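Local coordinates for protein NADH dehydrogenase, putative (Plasmodium falciparum, PDB 5JWC) that oxidises NADH with a bound FAD, probably passing the electrons to ubiquinone as a type II NADH dehydrogenase, and binds the quinolone inhibitor RYL-552, at residues 461-471 with 481-492. Residues are numbered along the deposited sequence; the frame is centred on the assembly and turned at random.
Sequences LAYIGNHQVVA and GRFSSTFWKVVY. With 4W0 (5-fluoro-3-methyl-2-{4-[4-(trifluoromethoxy)benzyl]phenyl}quinolin-4(1H)-one), chain M; TRT (fragment of triton X-100), chain J.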
loop_
_atom_site.group_PDB
_atom_site.type_symbol
_atom_site.label_atom_id
_atom_site.label_comp_id
_atom_site.label_asym_id
_atom_site.label_seq_id
_atom_site.Cartn_x
_atom_site.Cartn_y
_atom_site.Cartn_z
ATOM N N LEU A 461 -11.932 14.666 -20.186
ATOM C CA LEU A 461 -10.729 14.025 -20.675
ATOM C C LEU A 461 -10.834 12.536 -20.424
ATOM O O LEU A 461 -11.350 12.120 -19.387
ATOM C CB LEU A 461 -9.492 14.545 -19.922
ATOM C CG LEU A 461 -8.475 15.375 -20.669
ATOM C CD1 LEU A 461 -9.179 16.716 -20.876
ATOM C CD2 LEU A 461 -7.229 15.569 -19.839
ATOM N N ALA A 462 -10.287 11.731 -21.325
ATOM C CA ALA A 462 -10.213 10.295 -21.068
ATOM C C ALA A 462 -8.978 9.661 -21.694
ATOM O O ALA A 462 -8.619 9.973 -22.831
ATOM C CB ALA A 462 -11.477 9.603 -21.570
ATOM N N TYR A 463 -8.320 8.773 -20.950
ATOM C CA TYR A 463 -7.232 7.971 -21.499
ATOM C C TYR A 463 -7.793 6.673 -22.083
ATOM O O TYR A 463 -8.544 5.959 -21.408
ATOM C CB TYR A 463 -6.169 7.662 -20.438
ATOM C CG TYR A 463 -5.051 6.821 -21.014
ATOM C CD1 TYR A 463 -4.152 7.367 -21.924
ATOM C CD2 TYR A 463 -4.912 5.481 -20.677
ATOM C CE1 TYR A 463 -3.133 6.607 -22.476
ATOM C CE2 TYR A 463 -3.897 4.699 -21.235
ATOM C CZ TYR A 463 -3.011 5.275 -22.129
ATOM O OH TYR A 463 -1.999 4.539 -22.695
ATOM N N ILE A 464 -7.463 6.365 -23.340
ATOM C CA ILE A 464 -8.111 5.223 -24.002
ATOM C C ILE A 464 -7.132 4.157 -24.514
ATOM O O ILE A 464 -7.500 3.286 -25.319
ATOM C CB ILE A 464 -9.030 5.687 -25.183
ATOM C CG1 ILE A 464 -8.215 6.269 -26.342
ATOM C CG2 ILE A 464 -10.099 6.696 -24.693
ATOM C CD1 ILE A 464 -9.041 6.465 -27.610
ATOM N N GLY A 465 -5.896 4.210 -24.028
ATOM C CA GLY A 465 -4.945 3.143 -24.278
ATOM C C GLY A 465 -3.911 3.473 -25.340
ATOM O O GLY A 465 -4.164 4.256 -26.266
ATOM N N ASN A 466 -2.739 2.866 -25.190
ATOM C CA ASN A 466 -1.656 2.987 -26.160
ATOM C C ASN A 466 -1.312 4.434 -26.482
ATOM O O ASN A 466 -1.228 4.810 -27.654
ATOM C CB ASN A 466 -2.011 2.237 -27.452
ATOM C CG ASN A 466 -0.800 2.050 -28.368
ATOM O OD1 ASN A 466 0.320 1.861 -27.895
ATOM N ND2 ASN A 466 -1.021 2.131 -29.674
ATOM N N HIS A 467 -1.146 5.228 -25.422
ATOM C CA HIS A 467 -0.722 6.630 -25.480
ATOM C C HIS A 467 -1.822 7.577 -25.936
ATOM O O HIS A 467 -1.610 8.786 -25.976
ATOM C CB HIS A 467 0.499 6.805 -26.393
ATOM C CG HIS A 467 1.673 5.973 -25.989
ATOM N ND1 HIS A 467 1.752 4.619 -26.244
ATOM C CD2 HIS A 467 2.814 6.301 -25.343
ATOM C CE1 HIS A 467 2.891 4.152 -25.773
ATOM N NE2 HIS A 467 3.554 5.149 -25.216
ATOM N N GLN A 468 -2.988 7.044 -26.277
ATOM C CA GLN A 468 -4.054 7.881 -26.824
ATOM C C GLN A 468 -4.966 8.497 -25.748
ATOM O O GLN A 468 -5.578 7.795 -24.925
ATOM C CB GLN A 468 -4.897 7.074 -27.815
ATOM C CG GLN A 468 -4.090 6.300 -28.841
ATOM C CD GLN A 468 -3.174 7.198 -29.662
ATOM O OE1 GLN A 468 -3.618 8.174 -30.265
ATOM N NE2 GLN A 468 -1.883 6.873 -29.679
ATOM N N VAL A 469 -5.031 9.820 -25.766
ATOM C CA VAL A 469 -5.932 10.576 -24.921
ATOM C C VAL A 469 -6.960 11.303 -25.792
ATOM O O VAL A 469 -6.612 11.862 -26.835
ATOM C CB VAL A 469 -5.171 11.598 -24.058
ATOM C CG1 VAL A 469 -6.137 12.627 -23.450
ATOM C CG2 VAL A 469 -4.363 10.878 -22.942
ATOM N N VAL A 470 -8.223 11.262 -25.383
ATOM C CA VAL A 470 -9.255 12.058 -26.036
ATOM C C VAL A 470 -9.760 13.131 -25.079
ATOM O O VAL A 470 -9.701 12.969 -23.853
ATOM C CB VAL A 470 -10.430 11.204 -26.515
ATOM C CG1 VAL A 470 -9.949 10.186 -27.544
ATOM C CG2 VAL A 470 -11.102 10.503 -25.323
ATOM N N ALA A 471 -10.231 14.237 -25.638
ATOM C CA ALA A 471 -10.771 15.306 -24.810
ATOM C C ALA A 471 -11.903 16.008 -25.542
ATOM O O ALA A 471 -11.795 16.318 -26.730
ATOM C CB ALA A 471 -9.694 16.291 -24.433
ATOM N N GLY A 481 -3.073 11.009 -30.739
ATOM C CA GLY A 481 -1.887 11.652 -31.278
ATOM C C GLY A 481 -0.760 11.744 -30.269
ATOM O O GLY A 481 -0.988 11.625 -29.062
ATOM N N ARG A 482 0.445 11.999 -30.777
ATOM C CA ARG A 482 1.679 12.006 -29.996
ATOM C C ARG A 482 1.657 12.943 -28.791
ATOM O O ARG A 482 2.262 12.659 -27.765
ATOM C CB ARG A 482 2.855 12.378 -30.904
ATOM C CG ARG A 482 4.211 12.366 -30.215
ATOM C CD ARG A 482 5.320 12.736 -31.194
ATOM N NE ARG A 482 5.388 11.763 -32.286
ATOM C CZ ARG A 482 6.067 10.620 -32.252
ATOM N NH1 ARG A 482 6.745 10.271 -31.170
ATOM N NH2 ARG A 482 6.048 9.810 -33.299
ATOM N N PHE A 483 0.972 14.071 -28.912
ATOM C CA PHE A 483 0.961 15.040 -27.828
ATOM C C PHE A 483 -0.281 14.973 -26.930
ATOM O O PHE A 483 -0.404 15.740 -25.985
ATOM C CB PHE A 483 1.120 16.449 -28.399
ATOM C CG PHE A 483 2.479 16.696 -28.997
ATOM C CD1 PHE A 483 2.668 16.690 -30.371
ATOM C CD2 PHE A 483 3.580 16.896 -28.174
ATOM C CE1 PHE A 483 3.935 16.905 -30.918
ATOM C CE2 PHE A 483 4.848 17.113 -28.711
ATOM C CZ PHE A 483 5.023 17.116 -30.084
ATOM N N SER A 484 -1.196 14.056 -27.213
ATOM C CA SER A 484 -2.402 13.997 -26.414
ATOM C C SER A 484 -2.090 13.566 -24.972
ATOM O O SER A 484 -2.709 14.068 -24.049
ATOM C CB SER A 484 -3.443 13.079 -27.063
ATOM O OG SER A 484 -2.998 11.740 -27.142
ATOM N N SER A 485 -1.122 12.670 -24.779
ATOM C CA SER A 485 -0.733 12.260 -23.430
ATOM C C SER A 485 -0.055 13.404 -22.684
ATOM O O SER A 485 -0.163 13.489 -21.464
ATOM C CB SER A 485 0.184 11.026 -23.466
ATOM O OG SER A 485 1.466 11.360 -23.980
ATOM N N THR A 486 0.640 14.285 -23.410
ATOM C CA THR A 486 1.287 15.446 -22.789
ATOM C C THR A 486 0.234 16.413 -22.285
ATOM O O THR A 486 0.359 17.008 -21.204
ATOM C CB THR A 486 2.237 16.188 -23.773
ATOM O OG1 THR A 486 3.185 15.263 -24.316
ATOM C CG2 THR A 486 2.990 17.291 -23.050
ATOM N N PHE A 487 -0.809 16.575 -23.084
ATOM C CA PHE A 487 -1.935 17.421 -22.728
ATOM C C PHE A 487 -2.608 16.944 -21.448
ATOM O O PHE A 487 -2.929 17.737 -20.555
ATOM C CB PHE A 487 -2.952 17.441 -23.862
ATOM C CG PHE A 487 -4.164 18.247 -23.551
ATOM C CD1 PHE A 487 -4.092 19.625 -23.546
ATOM C CD2 PHE A 487 -5.367 17.634 -23.253
ATOM C CE1 PHE A 487 -5.195 20.387 -23.257
ATOM C CE2 PHE A 487 -6.484 18.393 -22.977
ATOM C CZ PHE A 487 -6.396 19.772 -22.974
ATOM N N TRP A 488 -2.821 15.639 -21.372
ATOM C CA TRP A 488 -3.433 15.024 -20.202
ATOM C C TRP A 488 -2.615 15.369 -18.935
ATOM O O TRP A 488 -3.169 15.795 -17.928
ATOM C CB TRP A 488 -3.525 13.523 -20.433
ATOM C CG TRP A 488 -4.209 12.703 -19.403
ATOM C CD1 TRP A 488 -5.497 12.260 -19.434
ATOM C CD2 TRP A 488 -3.620 12.159 -18.212
ATOM N NE1 TRP A 488 -5.756 11.485 -18.327
ATOM C CE2 TRP A 488 -4.623 11.402 -17.561
ATOM C CE3 TRP A 488 -2.355 12.239 -17.626
ATOM C CZ2 TRP A 488 -4.396 10.733 -16.352
ATOM C CZ3 TRP A 488 -2.123 11.563 -16.425
ATOM C CH2 TRP A 488 -3.143 10.822 -15.804
ATOM N N LYS A 489 -1.294 15.227 -19.007
ATOM C CA LYS A 489 -0.425 15.514 -17.850
ATOM C C LYS A 489 -0.463 16.990 -17.434
ATOM O O LYS A 489 -0.549 17.319 -16.246
ATOM C CB LYS A 489 1.007 15.099 -18.174
ATOM C CG LYS A 489 1.113 13.615 -18.490
ATOM C CD LYS A 489 2.545 13.156 -18.629
ATOM C CE LYS A 489 2.548 11.666 -18.963
ATOM N NZ LYS A 489 3.906 11.156 -19.224
ATOM N N VAL A 490 -0.405 17.877 -18.420
ATOM C CA VAL A 490 -0.492 19.310 -18.165
ATOM C C VAL A 490 -1.804 19.651 -17.474
ATOM O O VAL A 490 -1.831 20.463 -16.538
ATOM C CB VAL A 490 -0.367 20.136 -19.469
ATOM C CG1 VAL A 490 -0.759 21.580 -19.225
ATOM C CG2 VAL A 490 1.056 20.061 -19.996
ATOM N N VAL A 491 -2.896 19.034 -17.926
ATOM C CA VAL A 491 -4.176 19.320 -17.299
ATOM C C VAL A 491 -4.172 18.780 -15.881
ATOM O O VAL A 491 -4.394 19.514 -14.935
ATOM C CB VAL A 491 -5.363 18.721 -18.072
ATOM C CG1 VAL A 491 -6.625 18.801 -17.219
ATOM C CG2 VAL A 491 -5.548 19.445 -19.398
ATOM N N TYR A 492 -3.908 17.492 -15.728
ATOM C CA TYR A 492 -4.042 16.909 -14.395
ATOM C C TYR A 492 -3.071 17.456 -13.359
ATOM O O TYR A 492 -3.446 17.565 -12.191
ATOM C CB TYR A 492 -3.941 15.380 -14.463
ATOM C CG TYR A 492 -5.323 14.827 -14.667
ATOM C CD1 TYR A 492 -6.285 15.001 -13.694
ATOM C CD2 TYR A 492 -5.690 14.209 -15.850
ATOM C CE1 TYR A 492 -7.573 14.539 -13.865
ATOM C CE2 TYR A 492 -6.985 13.733 -16.037
ATOM C CZ TYR A 492 -7.922 13.908 -15.040
ATOM O OH TYR A 492 -9.214 13.449 -15.209
HETATM C C1 4W0 M . -2.614 7.748 -18.284
HETATM C C2 4W0 M . -2.009 6.566 -18.743
HETATM C C3 4W0 M . -0.876 6.627 -19.572
HETATM C C4 4W0 M . -0.334 7.866 -19.960
HETATM C C5 4W0 M . -0.934 9.046 -19.501
HETATM C C6 4W0 M . -2.062 8.995 -18.670
HETATM O O1 4W0 M . 1.785 -2.363 -27.462
HETATM C C7 4W0 M . 0.882 7.917 -20.846
HETATM C C8 4W0 M . 1.485 6.684 -21.323
HETATM C C9 4W0 M . 0.903 5.389 -20.907
HETATM C C10 4W0 M . 1.409 4.035 -21.354
HETATM C C11 4W0 M . 1.387 3.687 -22.705
HETATM C C12 4W0 M . 1.804 2.431 -23.130
HETATM C C13 4W0 M . 2.210 1.532 -22.169
HETATM C C14 4W0 M . 2.204 1.852 -20.839
HETATM C C15 4W0 M . 1.792 3.098 -20.416
HETATM O O2 4W0 M . 1.360 8.981 -21.175
HETATM N N 4W0 M . -0.257 5.366 -20.056
HETATM C C16 4W0 M . 2.691 0.141 -22.454
HETATM C C17 4W0 M . 2.407 -0.497 -23.786
HETATM C C18 4W0 M . 1.111 -0.594 -24.274
HETATM C C19 4W0 M . 0.903 -1.210 -25.507
HETATM C C20 4W0 M . 1.987 -1.745 -26.211
HETATM C C21 4W0 M . 3.279 -1.655 -25.708
HETATM C C22 4W0 M . 3.485 -1.036 -24.490
HETATM C C23 4W0 M . 2.705 6.759 -22.212
HETATM F F1 4W0 M . -0.420 10.224 -19.859
HETATM C C24 4W0 M . 1.774 -1.504 -28.577
HETATM F F2 4W0 M . 0.715 -0.697 -28.470
HETATM F F3 4W0 M . 1.659 -2.232 -29.701
HETATM F F4 4W0 M . 2.911 -0.793 -28.590
HETATM C C25 TRT J . -11.553 20.835 -10.955
HETATM O O24 TRT J . -11.274 19.483 -10.747
HETATM C C23 TRT J . -12.395 18.682 -11.118
HETATM C C22 TRT J . -11.903 17.417 -11.743
HETATM O O21 TRT J . -11.750 17.612 -13.177
HETATM C C20 TRT J . -11.101 16.505 -13.778
HETATM C C19 TRT J . -11.300 16.531 -15.288
HETATM O O18 TRT J . -10.650 17.648 -15.942
HETATM C C17 TRT J . -11.139 17.840 -17.263
HETATM C C16 TRT J . -10.423 19.065 -17.906
HETATM O O15 TRT J . -11.020 20.327 -17.483
HETATM C C12 TRT J . -9.941 21.268 -17.402
HETATM C C13 TRT J . -9.122 21.438 -18.550
HETATM C C14 TRT J . -8.030 22.317 -18.500
HETATM C C11 TRT J . -9.664 21.949 -16.218
HETATM C C10 TRT J . -8.566 22.839 -16.166
HETATM C C9 TRT J . -7.752 23.024 -17.309
HETATM C C6 TRT J . -6.556 23.983 -17.248
HETATM C C8 TRT J . -6.993 25.435 -17.567
HETATM C C7 TRT J . -6.043 23.957 -15.807
HETATM C C5 TRT J . -5.384 23.357 -18.119
HETATM C C1 TRT J . -4.816 23.970 -19.477
HETATM C C2 TRT J . -5.890 24.262 -20.544
HETATM C C4 TRT J . -3.912 25.179 -19.194
HETATM C C3 TRT J . -3.909 22.916 -20.093
HETATM O O HOH W 1 0.181 10.691 -26.657
#
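Val469 N donates to Ser484 OG at 3.1 Å with an N-H...O angle of 161°, joining the hairpin 461-471 to the first turn of helix 484-492. The same hydroxyl gives its own proton to Gly481 O, lying in the carbonyl plane on a lone pair, which fixes its rotation. Gly481 N in turn reaches Gln468 OE1 (2.9 Å), tilted from the carbonyl plane, while Gln468 NE2 bonds Asn466 O within the type I' turn; the bend of the glutamine chain at chi2 allows both. A water accepts from Ser485 N and lies within hydrogen-bonding distance of His467 O and Gly481 O.

Beyond this polar end the contact is apolar. Val469 CG2 packs on Trp488 CB at 3.7 Å, the two side chains crossing at about a right angle. Leu461 splits its branches, CD1 against Phe487 CE2 (3.8 Å) and CD2 against Trp488 CD1 (3.8 Å). The indole of Trp488, about 77° from the quinolone plane, makes a T-shaped contact in which the inhibitor supplies the edge, its C6 3.2 Å above the indole. Tyr463 instead stacks nearly parallel (about 16°), with C2 over its ring centre; its hydroxyl accepts from His467 N and bonds Asp209. Hairpin and helix thus each give one aromatic wall to a corner that receives the quinolone of RYL-552, while hydrogen bonds join the hairpin to the helix start.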